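Local coordinates for protein putative creatinine amidohydrolase (Bacteroides fragilis, PDB 3LUB) that binds two zinc ions and probably hydrolyses carbon-nitrogen bonds in linear amides, as a putative creatinine amidohydrolase of the creatininase superfamily, at residues F[43-48]-F[174-179]; F[59-64]-F[239-244]; F[72-77]-F[96-101]. One frame throughout, in Å; residues are numbered along the deposited sequence.

Interaction 1 of 3, residues F[43-48]-F[174-179]; sequences DCILPH and HYHPEL. With ZN (zinc ion), chain B; ZN (zinc ion), chain C.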
ATOM      1  N   ASP F  43      14.460 -13.897  21.453  1.00 19.27           N
ATOM      2  CA  ASP F  43      14.569 -14.219  20.014  1.00 18.21           C
ATOM      3  C   ASP F  43      15.452 -13.282  19.222  1.00 18.11           C
ATOM      4  O   ASP F  43      15.792 -13.587  18.094  1.00 17.96           O
ATOM      5  CB  ASP F  43      13.185 -14.293  19.353  1.00 19.63           C
ATOM      6  CG  ASP F  43      12.348 -15.421  19.878  1.00 20.79           C
ATOM      7  OD1 ASP F  43      12.865 -16.284  20.642  1.00 21.94           O
ATOM      8  OD2 ASP F  43      11.156 -15.450  19.515  1.00 19.48           O
ATOM      9  N   CYS F  44      15.820 -12.150  19.810  1.00 18.63           N
ATOM     10  CA  CYS F  44      16.819 -11.238  19.253  1.00 19.65           C
ATOM     11  C   CYS F  44      18.220 -11.555  19.783  1.00 19.36           C
ATOM     12  O   CYS F  44      19.196 -11.569  19.034  1.00 18.47           O
ATOM     13  CB  CYS F  44      16.519  -9.787  19.658  1.00 21.95           C
ATOM     14  SG  CYS F  44      15.069  -8.960  18.876  1.00 21.68           S
ATOM     15  N   ILE F  45      18.297 -11.754  21.091  1.00 18.32           N
ATOM     16  CA  ILE F  45      19.555 -11.955  21.792  1.00 18.51           C
ATOM     17  C   ILE F  45      20.291 -13.199  21.311  1.00 19.65           C
ATOM     18  O   ILE F  45      21.473 -13.130  21.030  1.00 20.38           O
ATOM     19  CB  ILE F  45      19.347 -12.079  23.310  1.00 17.24           C
ATOM     20  CG1 ILE F  45      18.873 -10.744  23.905  1.00 20.92           C
ATOM     21  CG2 ILE F  45      20.612 -12.535  23.982  1.00 17.98           C
ATOM     22  CD1 ILE F  45      18.204 -10.806  25.271  1.00 16.29           C
ATOM     23  N   LEU F  46      19.595 -14.330  21.228  1.00 18.95           N
ATOM     24  CA  LEU F  46      20.230 -15.593  20.885  1.00 18.85           C
ATOM     25  C   LEU F  46      20.844 -15.627  19.490  1.00 18.41           C
ATOM     26  O   LEU F  46      22.025 -15.973  19.359  1.00 18.72           O
ATOM     27  CB  LEU F  46      19.262 -16.751  21.087  1.00 18.91           C
ATOM     28  CG  LEU F  46      18.921 -16.969  22.565  1.00 18.95           C
ATOM     29  CD1 LEU F  46      18.216 -18.338  22.785  1.00 18.91           C
ATOM     30  CD2 LEU F  46      20.193 -16.826  23.410  1.00 14.58           C
ATOM     31  N   PRO F  47      20.080 -15.256  18.434  1.00 19.00           N
ATOM     32  CA  PRO F  47      20.755 -15.193  17.112  1.00 18.47           C
ATOM     33  C   PRO F  47      21.852 -14.160  16.974  1.00 18.43           C
ATOM     34  O   PRO F  47      22.776 -14.362  16.227  1.00 20.27           O
ATOM     35  CB  PRO F  47      19.600 -14.879  16.147  1.00 20.09           C
ATOM     36  CG  PRO F  47      18.481 -14.384  16.984  1.00 16.21           C
ATOM     37  CD  PRO F  47      18.629 -15.016  18.312  1.00 17.23           C
ATOM     38  N   HIS F  48      21.734 -13.030  17.675  1.00 19.96           N
ATOM     39  CA  HIS F  48      22.804 -12.035  17.658  1.00 21.17           C
ATOM     40  C   HIS F  48      24.102 -12.659  18.214  1.00 19.56           C
ATOM     41  O   HIS F  48      25.157 -12.604  17.583  1.00 19.00           O
ATOM     42  CB  HIS F  48      22.439 -10.802  18.489  1.00 20.12           C
ATOM     43  CG  HIS F  48      23.565  -9.825  18.597  1.00 20.25           C
ATOM     44  ND1 HIS F  48      24.470  -9.841  19.636  1.00 25.86           N
ATOM     45  CD2 HIS F  48      23.972  -8.848  17.758  1.00 20.48           C
ATOM     46  CE1 HIS F  48      25.365  -8.889  19.452  1.00 24.77           C
ATOM     47  NE2 HIS F  48      25.095  -8.282  18.310  1.00 27.39           N
ATOM     48  N   HIS F 174      23.760 -19.987  29.074  1.00 21.67           N
ATOM     49  CA  HIS F 174      25.141 -19.946  28.587  1.00 21.77           C
ATOM     50  C   HIS F 174      25.594 -18.543  28.231  1.00 22.98           C
ATOM     51  O   HIS F 174      26.575 -18.039  28.767  1.00 22.97           O
ATOM     52  CB  HIS F 174      25.293 -20.883  27.406  1.00 22.04           C
ATOM     53  CG  HIS F 174      26.567 -20.725  26.653  1.00 21.91           C
ATOM     54  ND1 HIS F 174      27.798 -20.947  27.222  1.00 25.08           N
ATOM     55  CD2 HIS F 174      26.801 -20.440  25.354  1.00 23.00           C
ATOM     56  CE1 HIS F 174      28.741 -20.766  26.315  1.00 25.28           C
ATOM     57  NE2 HIS F 174      28.163 -20.459  25.167  1.00 23.27           N
ATOM     58  N   TYR F 175      24.851 -17.897  27.348  1.00 22.76           N
ATOM     59  CA  TYR F 175      25.234 -16.582  26.854  1.00 21.55           C
ATOM     60  C   TYR F 175      24.962 -15.454  27.831  1.00 20.50           C
ATOM     61  O   TYR F 175      25.761 -14.561  27.926  1.00 19.25           O
ATOM     62  CB  TYR F 175      24.506 -16.273  25.531  1.00 21.45           C
ATOM     63  CG  TYR F 175      25.125 -16.917  24.309  1.00 21.45           C
ATOM     64  CD1 TYR F 175      26.451 -16.676  23.958  1.00 22.72           C
ATOM     65  CD2 TYR F 175      24.380 -17.754  23.502  1.00 19.00           C
ATOM     66  CE1 TYR F 175      27.009 -17.270  22.834  1.00 21.50           C
ATOM     67  CE2 TYR F 175      24.924 -18.339  22.390  1.00 20.16           C
ATOM     68  CZ  TYR F 175      26.234 -18.081  22.053  1.00 23.17           C
ATOM     69  OH  TYR F 175      26.742 -18.677  20.936  1.00 19.45           O
ATOM     70  N   HIS F 176      23.813 -15.460  28.508  1.00 21.59           N
ATOM     71  CA  HIS F 176      23.474 -14.387  29.445  1.00 22.26           C
ATOM     72  C   HIS F 176      22.858 -14.919  30.728  1.00 23.19           C
ATOM     73  O   HIS F 176      21.685 -14.739  30.977  1.00 23.35           O
ATOM     74  CB  HIS F 176      22.526 -13.373  28.799  1.00 22.36           C
ATOM     75  CG  HIS F 176      23.148 -12.603  27.677  1.00 23.02           C
ATOM     76  ND1 HIS F 176      23.938 -11.497  27.887  1.00 21.12           N
ATOM     77  CD2 HIS F 176      23.131 -12.809  26.341  1.00 22.81           C
ATOM     78  CE1 HIS F 176      24.357 -11.038  26.724  1.00 27.28           C
ATOM     79  NE2 HIS F 176      23.904 -11.833  25.774  1.00 23.99           N
ATOM     80  N   PRO F 177      23.665 -15.560  31.565  1.00 25.05           N
ATOM     81  CA  PRO F 177      23.156 -16.107  32.820  1.00 25.95           C
ATOM     82  C   PRO F 177      22.453 -15.099  33.763  1.00 25.98           C
ATOM     83  O   PRO F 177      21.589 -15.488  34.546  1.00 26.87           O
ATOM     84  CB  PRO F 177      24.405 -16.708  33.489  1.00 24.69           C
ATOM     85  CG  PRO F 177      25.578 -16.169  32.743  1.00 25.74           C
ATOM     86  CD  PRO F 177      25.098 -15.839  31.357  1.00 24.88           C
ATOM     87  N   GLU F 178      22.872 -13.841  33.695  1.00 27.42           N
ATOM     88  CA  GLU F 178      22.298 -12.758  34.470  1.00 27.33           C
ATOM     89  C   GLU F 178      20.862 -12.393  34.042  1.00 27.48           C
ATOM     90  O   GLU F 178      20.204 -11.654  34.740  1.00 26.36           O
ATOM     91  CB  GLU F 178      23.200 -11.521  34.370  1.00 26.32           C
ATOM     92  CG  GLU F 178      23.116 -10.659  33.096  1.00 29.97           C
ATOM     93  CD  GLU F 178      23.854 -11.250  31.893  1.00 35.17           C
ATOM     94  OE1 GLU F 178      24.533 -12.303  32.038  1.00 28.56           O
ATOM     95  OE2 GLU F 178      23.739 -10.652  30.799  1.00 33.56           O
ATOM     96  N   LEU F 179      20.411 -12.867  32.871  1.00 26.29           N
ATOM     97  CA  LEU F 179      19.103 -12.503  32.346  1.00 25.61           C
ATOM     98  C   LEU F 179      18.043 -13.549  32.656  1.00 26.72           C
ATOM     99  O   LEU F 179      16.866 -13.331  32.382  1.00 28.48           O
ATOM    100  CB  LEU F 179      19.167 -12.244  30.835  1.00 23.70           C
ATOM    101  CG  LEU F 179      19.944 -11.014  30.360  1.00 25.02           C
ATOM    102  CD1 LEU F 179      19.779 -10.800  28.880  1.00 19.29           C
ATOM    103  CD2 LEU F 179      19.547  -9.730  31.111  1.00 25.86           C
TER
HETATM  104 ZN    ZN B 302      12.112 -17.782  21.546  1.00 21.51          ZN
HETATM  105 ZN    ZN C 301       9.573 -16.788  19.425  1.00 34.65          ZN
HETATM  106  O   HOH W   1      10.621 -18.765  20.465  1.00 27.58           O
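Ile-45 and His-176 meet at a slant. The methyl CG2 of Ile-45 lies 3.5 Å from CD2 of the imidazole and 3.8 Å from its NE2. CG2 stands anti to the backbone N of Ile-45, while CG1 is anti to the carbonyl carbon (chi1 -68°). The two branches of Ile-45 therefore serve different partners. The longer one ends in CD1, which meets CD1 of Leu-179 tip to tip at 3.9 Å. Next to this pair, CD2 of Leu-46 approaches CD2 of the Tyr-175 ring at 4.3 Å, a looser contact. The CB of Leu-46 is not aimed at the other segment; its leucine tip is what approaches the ring.

The imidazole of His-176 is held on its far side. Its ND1 donates to OE2 of Glu-178 over 3.0 Å with an N-H...O angle of 153°. The carboxylate is met on its syn side, and OE2 lies close to the ring plane. A weak hydrogen bond joins NE2 and Asp-49 OD2. The bond at ND1 is the firmer restraint on the ring's rotation. The hydroxyl of Tyr-175 bonds to Glu-53.

The contact joins helix 42-62 to the end of helix 166-175 in the creatininase fold. His-176 is the first residue to leave the helix. Both helices bring ligands to the dizinc centre. Asp-43 bridges the metals, with OD1 1.9 Å from one zinc ion and OD2 2.1 Å from the other. Water 1 also lies between the two ions. His-34 and Glu-168 share the zinc held by OD1, Glu-32 and His-120 the one held by OD2. The side chain of Leu-46 packs about 4 Å from that of Glu-168, on the zinc-binding helix 166-175.

Interaction 2 of 3, residues F[59-64]-F[239-244]; sequences LSRSGV and KLAGLF
The end of helix 42-62 and the loop after it lie against helix 226-249, with the CA atoms closest at Val-64 and Phe-244, 7.7 Å apart. Gly-63 leaves the helix with a positive phi of 72°, and the chain turns so that Val-64 faces the other segment.

Arg-61 reaches across with CG anti to its N, then bends at chi3 (95°). This lays the guanidinium beside the helix. NH2 is 3.8 Å from CB of Ala-241, which sits over one face of the group. The same nitrogen is 3.5 Å from the backbone N of Gly-242, a near approach and not a hydrogen bond. CA of Gly-242 lies at the guanidinium edge, in its plane.

In this creatininase fold the two helices run on one side of the central parallel sheet. Salt bridges hold Arg-61 to helix 226-249: NE pairs with Glu-245 and NH1 with Glu-238. Arg-61 is thus tied to points before and after the segment 239-244.

At the buried end, CG1 of Val-64 approaches O of Phe-244 at 4.1 Å. The phenyl ring itself leads away and packs on Ala-54 and Leu-115.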
ATOM      1  N   LEU F  59      36.262 -15.274  10.668  1.00 25.19           N
ATOM      2  CA  LEU F  59      37.356 -14.310  10.521  1.00 25.89           C
ATOM      3  C   LEU F  59      38.685 -14.917  10.962  1.00 27.05           C
ATOM      4  O   LEU F  59      39.657 -14.792  10.244  1.00 27.25           O
ATOM      5  CB  LEU F  59      37.094 -13.034  11.313  1.00 26.31           C
ATOM      6  CG  LEU F  59      38.088 -11.871  11.194  1.00 27.62           C
ATOM      7  CD1 LEU F  59      38.262 -11.377   9.735  1.00 22.73           C
ATOM      8  CD2 LEU F  59      37.656 -10.756  12.129  1.00 26.01           C
ATOM      9  N   SER F  60      38.732 -15.559  12.131  1.00 27.84           N
ATOM     10  CA  SER F  60      40.002 -16.064  12.634  1.00 31.19           C
ATOM     11  C   SER F  60      40.509 -17.249  11.806  1.00 32.20           C
ATOM     12  O   SER F  60      41.717 -17.396  11.593  1.00 34.36           O
ATOM     13  CB  SER F  60      39.906 -16.453  14.107  1.00 31.99           C
ATOM     14  OG  SER F  60      39.160 -17.663  14.283  1.00 42.02           O
ATOM     15  N   ARG F  61      39.571 -18.052  11.315  1.00 31.86           N
ATOM     16  CA  ARG F  61      39.831 -19.253  10.543  1.00 32.27           C
ATOM     17  C   ARG F  61      40.135 -19.036   9.055  1.00 31.83           C
ATOM     18  O   ARG F  61      40.987 -19.718   8.492  1.00 33.14           O
ATOM     19  CB  ARG F  61      38.580 -20.125  10.679  1.00 32.78           C
ATOM     20  CG  ARG F  61      38.637 -21.429  10.008  1.00 36.97           C
ATOM     21  CD  ARG F  61      37.584 -22.363  10.604  1.00 38.11           C
ATOM     22  NE  ARG F  61      36.344 -22.363   9.837  1.00 37.41           N
ATOM     23  CZ  ARG F  61      35.286 -23.088  10.174  1.00 34.83           C
ATOM     24  NH1 ARG F  61      35.320 -23.839  11.264  1.00 35.95           N
ATOM     25  NH2 ARG F  61      34.195 -23.073   9.413  1.00 38.96           N
ATOM     26  N   SER F  62      39.433 -18.110   8.404  1.00 31.12           N
ATOM     27  CA  SER F  62      39.568 -17.916   6.945  1.00 32.21           C
ATOM     28  C   SER F  62      39.823 -16.505   6.493  1.00 29.28           C
ATOM     29  O   SER F  62      39.988 -16.268   5.303  1.00 29.30           O
ATOM     30  CB  SER F  62      38.290 -18.362   6.221  1.00 34.47           C
ATOM     31  OG  SER F  62      37.891 -19.659   6.627  1.00 47.68           O
ATOM     32  N   GLY F  63      39.800 -15.544   7.400  1.00 28.65           N
ATOM     33  CA  GLY F  63      39.906 -14.135   7.004  1.00 28.23           C
ATOM     34  C   GLY F  63      38.652 -13.612   6.308  1.00 28.18           C
ATOM     35  O   GLY F  63      38.663 -12.551   5.691  1.00 30.08           O
ATOM     36  N   VAL F  64      37.557 -14.356   6.393  1.00 27.72           N
ATOM     37  CA  VAL F  64      36.293 -13.906   5.840  1.00 26.02           C
ATOM     38  C   VAL F  64      35.631 -13.040   6.909  1.00 25.10           C
ATOM     39  O   VAL F  64      35.454 -13.487   8.032  1.00 24.19           O
ATOM     40  CB  VAL F  64      35.402 -15.078   5.425  1.00 26.43           C
ATOM     41  CG1 VAL F  64      33.979 -14.588   5.148  1.00 25.20           C
ATOM     42  CG2 VAL F  64      36.001 -15.755   4.194  1.00 24.97           C
ATOM     43  N   LYS F 239      28.887 -24.684  11.919  1.00 22.00           N
ATOM     44  CA  LYS F 239      28.155 -24.755  10.636  1.00 23.42           C
ATOM     45  C   LYS F 239      27.863 -23.384  10.033  1.00 22.11           C
ATOM     46  O   LYS F 239      27.962 -23.208   8.829  1.00 22.28           O
ATOM     47  CB  LYS F 239      26.837 -25.503  10.778  1.00 23.25           C
ATOM     48  CG  LYS F 239      26.923 -27.005  10.633  1.00 28.44           C
ATOM     49  CD  LYS F 239      25.508 -27.593  10.384  1.00 33.13           C
ATOM     50  CE  LYS F 239      25.459 -29.095  10.669  1.00 45.11           C
ATOM     51  NZ  LYS F 239      26.650 -29.827  10.122  1.00 46.49           N
ATOM     52  N   LEU F 240      27.475 -22.415  10.860  1.00 22.30           N
ATOM     53  CA  LEU F 240      27.192 -21.069  10.365  1.00 21.23           C
ATOM     54  C   LEU F 240      28.471 -20.417   9.831  1.00 21.08           C
ATOM     55  O   LEU F 240      28.477 -19.854   8.737  1.00 20.43           O
ATOM     56  CB  LEU F 240      26.494 -20.212  11.448  1.00 21.87           C
ATOM     57  CG  LEU F 240      25.005 -20.534  11.651  1.00 21.27           C
ATOM     58  CD1 LEU F 240      24.395 -19.947  12.936  1.00 16.80           C
ATOM     59  CD2 LEU F 240      24.136 -20.117  10.394  1.00 22.99           C
ATOM     60  N   ALA F 241      29.567 -20.545  10.574  1.00 21.33           N
ATOM     61  CA  ALA F 241      30.863 -20.070  10.115  1.00 20.78           C
ATOM     62  C   ALA F 241      31.206 -20.621   8.722  1.00 20.63           C
ATOM     63  O   ALA F 241      31.661 -19.890   7.846  1.00 22.84           O
ATOM     64  CB  ALA F 241      31.961 -20.466  11.124  1.00 19.50           C
ATOM     65  N   GLY F 242      30.997 -21.920   8.542  1.00 21.25           N
ATOM     66  CA  GLY F 242      31.172 -22.549   7.241  1.00 21.57           C
ATOM     67  C   GLY F 242      30.315 -21.964   6.108  1.00 21.98           C
ATOM     68  O   GLY F 242      30.804 -21.757   4.979  1.00 22.63           O
ATOM     69  N   LEU F 243      29.055 -21.700   6.405  1.00 21.13           N
ATOM     70  CA  LEU F 243      28.158 -21.045   5.464  1.00 21.11           C
ATOM     71  C   LEU F 243      28.597 -19.636   5.142  1.00 21.79           C
ATOM     72  O   LEU F 243      28.559 -19.221   3.971  1.00 21.61           O
ATOM     73  CB  LEU F 243      26.725 -21.020   6.012  1.00 21.91           C
ATOM     74  CG  LEU F 243      25.694 -20.141   5.278  1.00 20.07           C
ATOM     75  CD1 LEU F 243      25.285 -20.778   4.019  1.00 21.03           C
ATOM     76  CD2 LEU F 243      24.461 -19.915   6.174  1.00 20.77           C
ATOM     77  N   PHE F 244      28.994 -18.877   6.164  1.00 22.43           N
ATOM     78  CA  PHE F 244      29.543 -17.532   5.914  1.00 23.53           C
ATOM     79  C   PHE F 244      30.735 -17.623   4.948  1.00 23.77           C
ATOM     80  O   PHE F 244      30.825 -16.871   4.004  1.00 24.96           O
ATOM     81  CB  PHE F 244      30.032 -16.817   7.198  1.00 24.18           C
ATOM     82  CG  PHE F 244      28.975 -16.603   8.261  1.00 24.95           C
ATOM     83  CD1 PHE F 244      27.642 -16.947   8.070  1.00 27.09           C
ATOM     84  CD2 PHE F 244      29.331 -16.019   9.457  1.00 26.09           C
ATOM     85  CE1 PHE F 244      26.711 -16.752   9.077  1.00 24.57           C
ATOM     86  CE2 PHE F 244      28.395 -15.805  10.455  1.00 21.83           C
ATOM     87  CZ  PHE F 244      27.086 -16.178  10.266  1.00 23.32           C
TER

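Interaction 3 of 3, residues F[72-77]-F[96-101]; sequences VPFGAH and QAILED
Ile-98 packs against Phe-74 and Val-72, using one branch for each. Its CD1 comes 3.9 Å from CD2 of Phe-74. The two side chains cross at about a right angle, and CD1 meets the ring obliquely. CG1 of Ile-98 lies anti to the carbonyl carbon (chi1 -71°), which sends the longer branch toward the phenyl group. The other branch, CG2, lies 4.2 Å from CG1 of Val-72. All three residues are buried, and this small apolar cluster is the close part of the contact. CG of Pro-73 sits 3.9 Å above one face of the Phe-74 ring, offset toward the rim.

The outer side of segment 96-101 is looser. Gln-96 and Glu-100 are partly exposed and turned from the loop. NE2 of Gln-96 donates to OE2 of Glu-100 over 3.3 Å with an N-H...O angle of 138°, a long and bent bond. OE2 is met from above the carboxylate plane. The other oxygen, OE1, forms a salt bridge with Arg-91 of the second subunit. Buried Asp-101 also pairs, through OD1, with that arginine, so the second subunit partly closes this side. The apolar cluster continues across the interface, where Phe-74 touches Ile-98 of the second subunit and Ile-98 touches Phe-74 of that subunit.

Within the chain, the loop 72-77 passes close to the zinc site, where O of Ala-76 accepts a hydrogen bond from NE2 of the zinc ligand His-120. Val-72 and Ile-98 both rest on Trp-28 of strand 23-28. Leu-99 of helix 92-108 touches strands 23-28 and 113-118 and helix 126-135.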
ATOM      1  N   VAL F  72      16.432  -7.331  14.635  1.00 21.01           N
ATOM      2  CA  VAL F  72      15.146  -6.732  14.371  1.00 18.16           C
ATOM      3  C   VAL F  72      14.191  -7.301  15.411  1.00 17.48           C
ATOM      4  O   VAL F  72      14.002  -8.511  15.481  1.00 17.90           O
ATOM      5  CB  VAL F  72      14.644  -7.019  12.916  1.00 17.93           C
ATOM      6  CG1 VAL F  72      13.436  -6.187  12.610  1.00 14.12           C
ATOM      7  CG2 VAL F  72      15.710  -6.760  11.906  1.00 14.21           C
ATOM      8  N   PRO F  73      13.571  -6.443  16.250  1.00 17.50           N
ATOM      9  CA  PRO F  73      12.750  -7.010  17.300  1.00 17.71           C
ATOM     10  C   PRO F  73      11.266  -7.159  16.916  1.00 18.07           C
ATOM     11  O   PRO F  73      10.418  -7.113  17.797  1.00 21.25           O
ATOM     12  CB  PRO F  73      12.908  -5.968  18.399  1.00 19.11           C
ATOM     13  CG  PRO F  73      12.924  -4.673  17.641  1.00 20.25           C
ATOM     14  CD  PRO F  73      13.581  -4.966  16.313  1.00 16.91           C
ATOM     15  N   PHE F  74      10.961  -7.295  15.622  1.00 17.64           N
ATOM     16  CA  PHE F  74       9.578  -7.279  15.134  1.00 17.06           C
ATOM     17  C   PHE F  74       9.233  -8.644  14.552  1.00 17.52           C
ATOM     18  O   PHE F  74       9.555  -8.926  13.386  1.00 17.99           O
ATOM     19  CB  PHE F  74       9.349  -6.146  14.120  1.00 16.89           C
ATOM     20  CG  PHE F  74       9.552  -4.787  14.703  1.00 21.58           C
ATOM     21  CD1 PHE F  74       8.649  -4.280  15.633  1.00 22.28           C
ATOM     22  CD2 PHE F  74      10.643  -4.021  14.369  1.00 15.40           C
ATOM     23  CE1 PHE F  74       8.872  -3.064  16.242  1.00 20.55           C
ATOM     24  CE2 PHE F  74      10.854  -2.775  14.971  1.00 18.87           C
ATOM     25  CZ  PHE F  74       9.969  -2.311  15.914  1.00 17.23           C
ATOM     26  N   GLY F  75       8.577  -9.456  15.396  1.00 17.73           N
ATOM     27  CA  GLY F  75       8.126 -10.810  15.084  1.00 17.37           C
ATOM     28  C   GLY F  75       6.672 -10.895  14.679  1.00 16.86           C
ATOM     29  O   GLY F  75       5.930  -9.963  14.900  1.00 16.76           O
ATOM     30  N   ALA F  76       6.318 -11.985  13.994  1.00 16.80           N
ATOM     31  CA  ALA F  76       4.957 -12.364  13.651  1.00 16.92           C
ATOM     32  C   ALA F  76       4.484 -13.366  14.698  1.00 18.39           C
ATOM     33  O   ALA F  76       5.093 -14.453  14.861  1.00 19.93           O
ATOM     34  CB  ALA F  76       4.929 -13.024  12.271  1.00 17.58           C
ATOM     35  N   HIS F  77       3.357 -13.045  15.332  1.00 19.36           N
ATOM     36  CA  HIS F  77       2.848 -13.794  16.492  1.00 19.61           C
ATOM     37  C   HIS F  77       1.476 -14.403  16.303  1.00 20.69           C
ATOM     38  O   HIS F  77       0.804 -14.139  15.297  1.00 20.06           O
ATOM     39  CB  HIS F  77       2.883 -12.888  17.720  1.00 20.41           C
ATOM     40  CG  HIS F  77       4.273 -12.564  18.112  1.00 18.05           C
ATOM     41  ND1 HIS F  77       5.148 -13.537  18.536  1.00 20.78           N
ATOM     42  CD2 HIS F  77       4.995 -11.429  17.999  1.00 23.48           C
ATOM     43  CE1 HIS F  77       6.333 -12.994  18.742  1.00 24.07           C
ATOM     44  NE2 HIS F  77       6.268 -11.718  18.422  1.00 20.46           N
ATOM     45  N   GLN F  96       8.163  -6.911   5.604  1.00 17.09           N
ATOM     46  CA  GLN F  96       8.679  -6.832   4.246  1.00 16.74           C
ATOM     47  C   GLN F  96       9.187  -5.425   3.967  1.00 15.18           C
ATOM     48  O   GLN F  96      10.196  -5.244   3.324  1.00 17.23           O
ATOM     49  CB  GLN F  96       7.607  -7.264   3.257  1.00 15.80           C
ATOM     50  CG  GLN F  96       8.035  -7.189   1.815  1.00 22.35           C
ATOM     51  CD  GLN F  96       6.963  -7.689   0.855  1.00 25.93           C
ATOM     52  OE1 GLN F  96       6.531  -8.842   0.926  1.00 35.41           O
ATOM     53  NE2 GLN F  96       6.556  -6.825  -0.079  1.00 39.39           N
ATOM     54  N   ALA F  97       8.491  -4.419   4.444  1.00 15.65           N
ATOM     55  CA  ALA F  97       8.929  -3.048   4.288  1.00 15.54           C
ATOM     56  C   ALA F  97      10.275  -2.837   4.961  1.00 16.35           C
ATOM     57  O   ALA F  97      11.123  -2.164   4.417  1.00 14.42           O
ATOM     58  CB  ALA F  97       7.890  -2.068   4.874  1.00 13.48           C
ATOM     59  N   ILE F  98      10.454  -3.414   6.156  1.00 16.35           N
ATOM     60  CA  ILE F  98      11.720  -3.345   6.884  1.00 14.92           C
ATOM     61  C   ILE F  98      12.859  -3.939   6.051  1.00 15.85           C
ATOM     62  O   ILE F  98      13.877  -3.268   5.837  1.00 15.69           O
ATOM     63  CB  ILE F  98      11.636  -4.045   8.279  1.00 17.71           C
ATOM     64  CG1 ILE F  98      10.754  -3.210   9.238  1.00 19.28           C
ATOM     65  CG2 ILE F  98      13.038  -4.212   8.875  1.00 13.09           C
ATOM     66  CD1 ILE F  98      10.266  -3.976  10.482  1.00 12.24           C
ATOM     67  N   LEU F  99      12.675  -5.176   5.578  1.00 16.34           N
ATOM     68  CA  LEU F  99      13.711  -5.877   4.786  1.00 16.82           C
ATOM     69  C   LEU F  99      14.005  -5.153   3.474  1.00 17.33           C
ATOM     70  O   LEU F  99      15.157  -5.043   3.071  1.00 18.25           O
ATOM     71  CB  LEU F  99      13.298  -7.323   4.481  1.00 18.38           C
ATOM     72  CG  LEU F  99      14.299  -8.251   3.764  1.00 16.82           C
ATOM     73  CD1 LEU F  99      15.629  -8.334   4.537  1.00 13.48           C
ATOM     74  CD2 LEU F  99      13.711  -9.610   3.582  1.00 13.46           C
ATOM     75  N   GLU F 100      12.974  -4.649   2.807  1.00 18.17           N
ATOM     76  CA  GLU F 100      13.160  -3.777   1.641  1.00 18.05           C
ATOM     77  C   GLU F 100      14.079  -2.623   1.946  1.00 17.84           C
ATOM     78  O   GLU F 100      14.987  -2.333   1.170  1.00 17.07           O
ATOM     79  CB  GLU F 100      11.805  -3.251   1.123  1.00 18.96           C
ATOM     80  CG  GLU F 100      11.000  -4.377   0.436  1.00 21.28           C
ATOM     81  CD  GLU F 100       9.600  -3.985  -0.012  1.00 23.74           C
ATOM     82  OE1 GLU F 100       9.113  -2.937   0.424  1.00 20.62           O
ATOM     83  OE2 GLU F 100       9.003  -4.765  -0.808  1.00 27.26           O
ATOM     84  N   ASP F 101      13.857  -1.953   3.080  1.00 16.73           N
ATOM     85  CA  ASP F 101      14.664  -0.771   3.408  1.00 17.05           C
ATOM     86  C   ASP F 101      16.107  -1.154   3.747  1.00 17.48           C
ATOM     87  O   ASP F 101      17.021  -0.456   3.356  1.00 18.80           O
ATOM     88  CB  ASP F 101      14.020   0.086   4.515  1.00 18.10           C
ATOM     89  CG  ASP F 101      12.767   0.828   4.038  1.00 20.74           C
ATOM     90  OD1 ASP F 101      12.482   0.854   2.834  1.00 21.21           O
ATOM     91  OD2 ASP F 101      12.054   1.379   4.879  1.00 22.09           O
TER

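In the fold
Interactions 1 and 2 share helix 42-62, and their centres are 21 Å apart. Interaction 1 is near the start of that helix and interaction 2 at its end. Their segments alternate along the chain. Helix 42-62, which carries the bridging zinc ligand Asp-43 near its start, is thus held by helix 166-175 and then by helix 226-249. Interaction 3 is nested inside the loops closed by both. It lies on the other side of the parallel sheet, its centre 20 Å from interaction 1 and 26 Å from interaction 2. Interactions 1 and 3 touch where SG of Cys-44 packs 3.4 Å from CA of Pro-73. Both meet the second subunit, while interactions 2 and 3 meet the third.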